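Local coordinates for protein activator of 2-hydroxyisocaproyl-CoA dehydratase (Clostridium difficile, PDB 4EHU) that passes one electron to 2-hydroxyisocaproyl-CoA dehydratase as it hydrolyses ATP, working as a homodimer that holds a single [4Fe-4S] cluster, at residues Ala126-Ile140 with Thr163-Leu176. Residues are numbered along the deposited sequence; the frame is centred on the assembly and turned at random.
Sequences AAGTGRFLDVMAKII and TCTVFAESEVISHL. With ANP (phosphoaminophosphonic acid-adenylate ester), chain D; SF4 (iron/sulfur cluster), chain C.
Met136 of helix 130-140 enters helix 165-176 as a knob into a hole, the hollow being walled by Thr165, Ala168, Glu169 and Val172. The two helices run nearly parallel (24°) in this actin-fold ATPase; the first carries Asp134, which binds the ribose, and Cys164, just before the second, binds the iron-sulfur cluster. The flexible, unbranched methionine bends at its second torsion (chi2 -57°), which turns CE in among Thr165 O, Ala168 CB and Glu169 N, while SD lies 3.9 Å from Val172 CG2. Ala168 suits this hollow because its single methyl takes up little space beside both that knob and the Phe132 ring, whose CE1 comes to 3.8 Å from Ala168 CB. CE also lies over one face of the ring, offset toward the rim.

Farther along, branched side chains interlock: Ile139 CG2 fits between Ile173 CG1 and Leu176 CD1, and Ile140 CG2 sits 3.6 Å from Val172 CG1. Glu169 extends its aliphatic chain past Ile139, its carboxylate reaching toward Val135.

Turned from helix 165-176, Asp134 accepts hydrogen bonds from both ribose hydroxyls of the ATP analogue, one on each carboxylate oxygen. At the other end, small Ala126 and Ala127, in the type II turn leading into helix 130-140, let it lie close against Thr165, whose OG1 meets the Phe132 ring at its edge and lies 3.3 Å from cluster sulfide S3. Beside it, Cys164, the N-cap of its helix, binds iron FE1 through SG at 2.3 Å.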
loop_
_atom_site.group_PDB
_atom_site.type_symbol
_atom_site.label_atom_id
_atom_site.label_comp_id
_atom_site.label_asym_id
_atom_site.label_seq_id
_atom_site.Cartn_x
_atom_site.Cartn_y
_atom_site.Cartn_z
ATOM N N ALA A 126 0.096 2.953 2.698
ATOM C CA ALA A 126 1.358 3.697 2.644
ATOM C C ALA A 126 1.339 4.837 1.611
ATOM O O ALA A 126 2.124 5.807 1.720
ATOM C CB ALA A 126 2.503 2.767 2.360
ATOM N N ALA A 127 0.472 4.727 0.599
ATOM C CA ALA A 127 0.449 5.761 -0.431
ATOM C C ALA A 127 -0.007 7.060 0.226
ATOM O O ALA A 127 -0.795 7.042 1.181
ATOM C CB ALA A 127 -0.517 5.359 -1.559
ATOM N N GLY A 128 0.436 8.182 -0.315
ATOM C CA GLY A 128 -0.010 9.474 0.187
ATOM C C GLY A 128 0.522 9.781 1.567
ATOM O O GLY A 128 -0.059 10.583 2.286
ATOM N N THR A 129 1.661 9.180 1.901
ATOM C CA THR A 129 2.351 9.473 3.144
ATOM C C THR A 129 3.849 9.563 2.939
ATOM O O THR A 129 4.377 9.275 1.866
ATOM C CB THR A 129 2.093 8.377 4.239
ATOM O OG1 THR A 129 2.881 7.214 3.959
ATOM C CG2 THR A 129 0.644 7.989 4.305
ATOM N N GLY A 130 4.549 9.967 3.988
ATOM C CA GLY A 130 5.992 9.971 3.961
ATOM C C GLY A 130 6.606 8.625 3.600
ATOM O O GLY A 130 7.686 8.575 3.034
ATOM N N ARG A 131 5.925 7.538 3.948
ATOM C CA ARG A 131 6.431 6.211 3.634
ATOM C C ARG A 131 6.581 6.044 2.128
ATOM O O ARG A 131 7.560 5.483 1.656
ATOM C CB ARG A 131 5.478 5.144 4.155
ATOM C CG ARG A 131 6.026 3.744 4.003
ATOM C CD ARG A 131 7.386 3.634 4.674
ATOM N NE ARG A 131 7.860 2.262 4.678
ATOM C CZ ARG A 131 7.648 1.406 5.670
ATOM N NH1 ARG A 131 6.986 1.777 6.756
ATOM N NH2 ARG A 131 8.104 0.175 5.573
ATOM N N PHE A 132 5.589 6.512 1.381
ATOM C CA PHE A 132 5.625 6.442 -0.083
ATOM C C PHE A 132 6.881 7.176 -0.583
ATOM O O PHE A 132 7.624 6.668 -1.415
ATOM C CB PHE A 132 4.336 7.054 -0.657
ATOM C CG PHE A 132 4.251 7.086 -2.183
ATOM C CD1 PHE A 132 3.594 6.071 -2.862
ATOM C CD2 PHE A 132 4.750 8.168 -2.911
ATOM C CE1 PHE A 132 3.462 6.103 -4.248
ATOM C CE2 PHE A 132 4.625 8.206 -4.287
ATOM C CZ PHE A 132 3.981 7.172 -4.967
ATOM N N LEU A 133 7.121 8.366 -0.056
ATOM C CA LEU A 133 8.266 9.167 -0.498
ATOM C C LEU A 133 9.565 8.503 -0.080
ATOM O O LEU A 133 10.520 8.503 -0.833
ATOM C CB LEU A 133 8.174 10.585 0.077
ATOM C CG LEU A 133 6.968 11.334 -0.495
ATOM C CD1 LEU A 133 6.629 12.582 0.351
ATOM C CD2 LEU A 133 7.240 11.760 -1.944
ATOM N N ASP A 134 9.606 7.926 1.119
ATOM C CA ASP A 134 10.836 7.314 1.592
ATOM C C ASP A 134 11.161 6.116 0.699
ATOM O O ASP A 134 12.316 5.898 0.323
ATOM C CB ASP A 134 10.709 6.884 3.064
ATOM C CG ASP A 134 10.452 8.065 4.009
ATOM O OD1 ASP A 134 10.690 9.229 3.621
ATOM O OD2 ASP A 134 10.007 7.818 5.148
ATOM N N VAL A 135 10.132 5.357 0.332
ATOM C CA VAL A 135 10.303 4.212 -0.565
ATOM C C VAL A 135 10.825 4.647 -1.934
ATOM O O VAL A 135 11.751 4.038 -2.480
ATOM C CB VAL A 135 8.973 3.434 -0.739
ATOM C CG1 VAL A 135 9.038 2.520 -1.936
ATOM C CG2 VAL A 135 8.662 2.624 0.532
ATOM N N MET A 136 10.250 5.709 -2.502
ATOM C CA MET A 136 10.674 6.160 -3.818
ATOM C C MET A 136 12.069 6.792 -3.792
ATOM O O MET A 136 12.832 6.621 -4.729
ATOM C CB MET A 136 9.694 7.195 -4.361
ATOM C CG MET A 136 8.299 6.648 -4.554
ATOM S SD MET A 136 8.285 5.204 -5.643
ATOM C CE MET A 136 6.711 4.516 -5.127
ATOM N N ALA A 137 12.381 7.530 -2.726
ATOM C CA ALA A 137 13.692 8.178 -2.618
ATOM C C ALA A 137 14.797 7.124 -2.657
ATOM O O ALA A 137 15.846 7.329 -3.283
ATOM C CB ALA A 137 13.779 8.997 -1.327
ATOM N N LYS A 138 14.547 5.995 -2.006
ATOM C CA LYS A 138 15.505 4.899 -1.964
ATOM C C LYS A 138 15.726 4.328 -3.359
ATOM O O LYS A 138 16.856 4.045 -3.756
ATOM C CB LYS A 138 15.015 3.805 -1.008
ATOM C CG LYS A 138 15.976 2.647 -0.798
ATOM C CD LYS A 138 15.365 1.624 0.158
ATOM C CE LYS A 138 16.346 0.514 0.524
ATOM N NZ LYS A 138 15.750 -0.475 1.478
ATOM N N ILE A 139 14.648 4.181 -4.118
ATOM C CA ILE A 139 14.740 3.576 -5.442
ATOM C C ILE A 139 15.461 4.465 -6.443
ATOM O O ILE A 139 16.239 3.980 -7.274
ATOM C CB ILE A 139 13.350 3.258 -5.986
ATOM C CG1 ILE A 139 12.640 2.316 -5.028
ATOM C CG2 ILE A 139 13.450 2.618 -7.366
ATOM C CD1 ILE A 139 11.176 2.236 -5.285
ATOM N N ILE A 140 15.200 5.771 -6.384
ATOM C CA ILE A 140 15.834 6.694 -7.319
ATOM C C ILE A 140 17.188 7.167 -6.787
ATOM O O ILE A 140 17.904 7.894 -7.459
ATOM C CB ILE A 140 14.921 7.888 -7.635
ATOM C CG1 ILE A 140 14.696 8.739 -6.391
ATOM C CG2 ILE A 140 13.581 7.401 -8.199
ATOM C CD1 ILE A 140 13.924 10.008 -6.682
ATOM N N THR A 163 -1.947 4.107 -8.000
ATOM C CA THR A 163 -2.040 4.853 -6.764
ATOM C C THR A 163 -1.391 4.069 -5.606
ATOM O O THR A 163 -1.087 4.663 -4.584
ATOM C CB THR A 163 -3.512 5.145 -6.381
ATOM O OG1 THR A 163 -4.282 3.945 -6.479
ATOM C CG2 THR A 163 -4.107 6.184 -7.311
ATOM N N CYS A 164 -1.154 2.770 -5.804
ATOM C CA CYS A 164 -0.546 1.924 -4.777
ATOM C C CYS A 164 0.966 2.145 -4.746
ATOM O O CYS A 164 1.614 2.232 -5.798
ATOM C CB CYS A 164 -0.852 0.470 -5.115
ATOM S SG CYS A 164 0.065 -0.782 -4.166
ATOM N N THR A 165 1.534 2.240 -3.551
ATOM C CA THR A 165 2.983 2.379 -3.408
ATOM C C THR A 165 3.751 1.277 -4.141
ATOM O O THR A 165 4.758 1.549 -4.816
ATOM C CB THR A 165 3.391 2.329 -1.922
ATOM O OG1 THR A 165 2.669 3.326 -1.177
ATOM C CG2 THR A 165 4.891 2.537 -1.764
ATOM N N VAL A 166 3.291 0.042 -4.008
ATOM C CA VAL A 166 4.005 -1.105 -4.563
ATOM C C VAL A 166 3.973 -1.061 -6.083
ATOM O O VAL A 166 5.000 -1.206 -6.728
ATOM C CB VAL A 166 3.412 -2.433 -4.063
ATOM C CG1 VAL A 166 4.198 -3.590 -4.654
ATOM C CG2 VAL A 166 3.464 -2.438 -2.529
ATOM N N PHE A 167 2.788 -0.873 -6.654
ATOM C CA PHE A 167 2.681 -0.789 -8.109
ATOM C C PHE A 167 3.376 0.469 -8.655
ATOM O O PHE A 167 3.964 0.436 -9.738
ATOM C CB PHE A 167 1.217 -0.829 -8.559
ATOM C CG PHE A 167 0.527 -2.135 -8.272
ATOM C CD1 PHE A 167 1.195 -3.346 -8.434
ATOM C CD2 PHE A 167 -0.786 -2.155 -7.840
ATOM C CE1 PHE A 167 0.560 -4.557 -8.175
ATOM C CE2 PHE A 167 -1.433 -3.370 -7.572
ATOM C CZ PHE A 167 -0.760 -4.575 -7.745
ATOM N N ALA A 168 3.323 1.568 -7.912
ATOM C CA ALA A 168 3.958 2.812 -8.356
ATOM C C ALA A 168 5.475 2.624 -8.379
ATOM O O ALA A 168 6.159 3.150 -9.254
ATOM C CB ALA A 168 3.576 3.971 -7.427
ATOM N N GLU A 169 6.002 1.878 -7.412
ATOM C CA GLU A 169 7.440 1.611 -7.389
ATOM C C GLU A 169 7.894 0.921 -8.683
ATOM O O GLU A 169 8.939 1.253 -9.245
ATOM C CB GLU A 169 7.803 0.735 -6.191
ATOM C CG GLU A 169 9.209 0.185 -6.260
ATOM C CD GLU A 169 9.667 -0.445 -4.957
ATOM O OE1 GLU A 169 8.821 -0.687 -4.078
ATOM O OE2 GLU A 169 10.882 -0.693 -4.806
ATOM N N SER A 170 7.120 -0.046 -9.156
ATOM C CA SER A 170 7.454 -0.681 -10.433
ATOM C C SER A 170 7.446 0.314 -11.597
ATOM O O SER A 170 8.281 0.218 -12.500
ATOM C CB SER A 170 6.490 -1.817 -10.721
ATOM O OG SER A 170 6.692 -2.863 -9.793
ATOM N N GLU A 171 6.506 1.256 -11.599
ATOM C CA GLU A 171 6.498 2.267 -12.667
ATOM C C GLU A 171 7.733 3.147 -12.603
ATOM O O GLU A 171 8.278 3.490 -13.631
ATOM C CB GLU A 171 5.244 3.166 -12.631
ATOM C CG GLU A 171 3.973 2.379 -12.911
ATOM C CD GLU A 171 2.734 3.268 -12.977
ATOM O OE1 GLU A 171 2.705 4.209 -13.801
ATOM O OE2 GLU A 171 1.796 3.022 -12.198
ATOM N N VAL A 172 8.155 3.504 -11.397
ATOM C CA VAL A 172 9.315 4.374 -11.209
ATOM C C VAL A 172 10.582 3.634 -11.643
ATOM O O VAL A 172 11.439 4.199 -12.308
ATOM C CB VAL A 172 9.415 4.864 -9.742
ATOM C CG1 VAL A 172 10.768 5.499 -9.452
ATOM C CG2 VAL A 172 8.300 5.856 -9.448
ATOM N N ILE A 173 10.682 2.361 -11.291
ATOM C CA ILE A 173 11.782 1.535 -11.782
ATOM C C ILE A 173 11.819 1.533 -13.307
ATOM O O ILE A 173 12.884 1.648 -13.905
ATOM C CB ILE A 173 11.688 0.109 -11.229
ATOM C CG1 ILE A 173 11.981 0.143 -9.735
ATOM C CG2 ILE A 173 12.671 -0.838 -11.950
ATOM C CD1 ILE A 173 11.755 -1.184 -9.029
ATOM N N SER A 174 10.658 1.433 -13.942
ATOM C CA SER A 174 10.601 1.423 -15.396
ATOM C C SER A 174 11.024 2.758 -15.979
ATOM O O SER A 174 11.694 2.810 -17.012
ATOM C CB SER A 174 9.201 1.067 -15.877
ATOM O OG SER A 174 8.937 -0.290 -15.604
ATOM N N HIS A 175 10.618 3.840 -15.326
ATOM C CA HIS A 175 11.012 5.167 -15.768
ATOM C C HIS A 175 12.521 5.339 -15.678
ATOM O O HIS A 175 13.131 5.934 -16.562
ATOM C CB HIS A 175 10.313 6.244 -14.949
ATOM C CG HIS A 175 8.869 6.443 -15.294
ATOM N ND1 HIS A 175 8.430 6.675 -16.581
ATOM C CD2 HIS A 175 7.771 6.517 -14.503
ATOM C CE1 HIS A 175 7.120 6.856 -16.571
ATOM N NE2 HIS A 175 6.695 6.760 -15.322
ATOM N N LEU A 176 13.125 4.828 -14.616
ATOM C CA LEU A 176 14.570 4.951 -14.442
ATOM C C LEU A 176 15.292 4.150 -15.530
ATOM O O LEU A 176 16.286 4.609 -16.094
ATOM C CB LEU A 176 15.006 4.477 -13.056
ATOM C CG LEU A 176 14.534 5.253 -11.818
ATOM C CD1 LEU A 176 14.693 4.418 -10.559
ATOM C CD2 LEU A 176 15.286 6.579 -11.660
HETATM P PG ANP D . 2.885 9.883 11.879
HETATM O O1G ANP D . 2.695 8.907 13.034
HETATM O O2G ANP D . 2.393 11.254 12.266
HETATM O O3G ANP D . 2.304 9.397 10.609
HETATM P PB ANP D . 5.656 11.071 12.180
HETATM O O1B ANP D . 6.859 10.430 12.821
HETATM O O2B ANP D . 4.976 12.187 12.976
HETATM N N3B ANP D . 4.586 9.814 11.663
HETATM P PA ANP D . 6.830 13.197 10.585
HETATM O O1A ANP D . 7.939 13.333 11.569
HETATM O O2A ANP D . 5.700 14.202 10.528
HETATM O O3A ANP D . 6.138 11.744 10.776
HETATM O "O5'" ANP D . 7.376 13.033 9.083
HETATM C "C5'" ANP D . 8.220 11.931 8.737
HETATM C "C4'" ANP D . 8.708 12.118 7.304
HETATM O "O4'" ANP D . 8.937 13.434 6.822
HETATM C "C3'" ANP D . 9.438 11.068 6.487
HETATM O "O3'" ANP D . 8.579 9.958 6.188
HETATM C "C2'" ANP D . 9.907 11.868 5.267
HETATM O "O2'" ANP D . 9.180 11.531 4.073
HETATM C "C1'" ANP D . 9.671 13.342 5.596
HETATM N N9 ANP D . 10.912 14.104 5.825
HETATM C C8 ANP D . 11.708 14.052 6.913
HETATM N N7 ANP D . 12.732 14.934 6.801
HETATM C C5 ANP D . 12.570 15.564 5.611
HETATM C C6 ANP D . 13.276 16.613 4.872
HETATM N N6 ANP D . 14.402 17.151 5.398
HETATM N N1 ANP D . 12.769 16.997 3.672
HETATM C C2 ANP D . 11.653 16.466 3.152
HETATM N N3 ANP D . 10.963 15.495 3.770
HETATM C C4 ANP D . 11.365 15.027 4.978
HETATM FE FE1 SF4 C . -0.689 -0.282 -2.004
HETATM FE FE2 SF4 C . -0.528 -0.568 0.616
HETATM FE FE3 SF4 C . -2.726 -1.334 -0.800
HETATM FE FE4 SF4 C . -2.064 1.347 -0.308
HETATM S S1 SF4 C . -2.637 -0.250 1.114
HETATM S S2 SF4 C . -2.713 0.421 -2.194
HETATM S S3 SF4 C . 0.153 1.225 -0.562
HETATM S S4 SF4 C . -0.737 -2.233 -0.855
#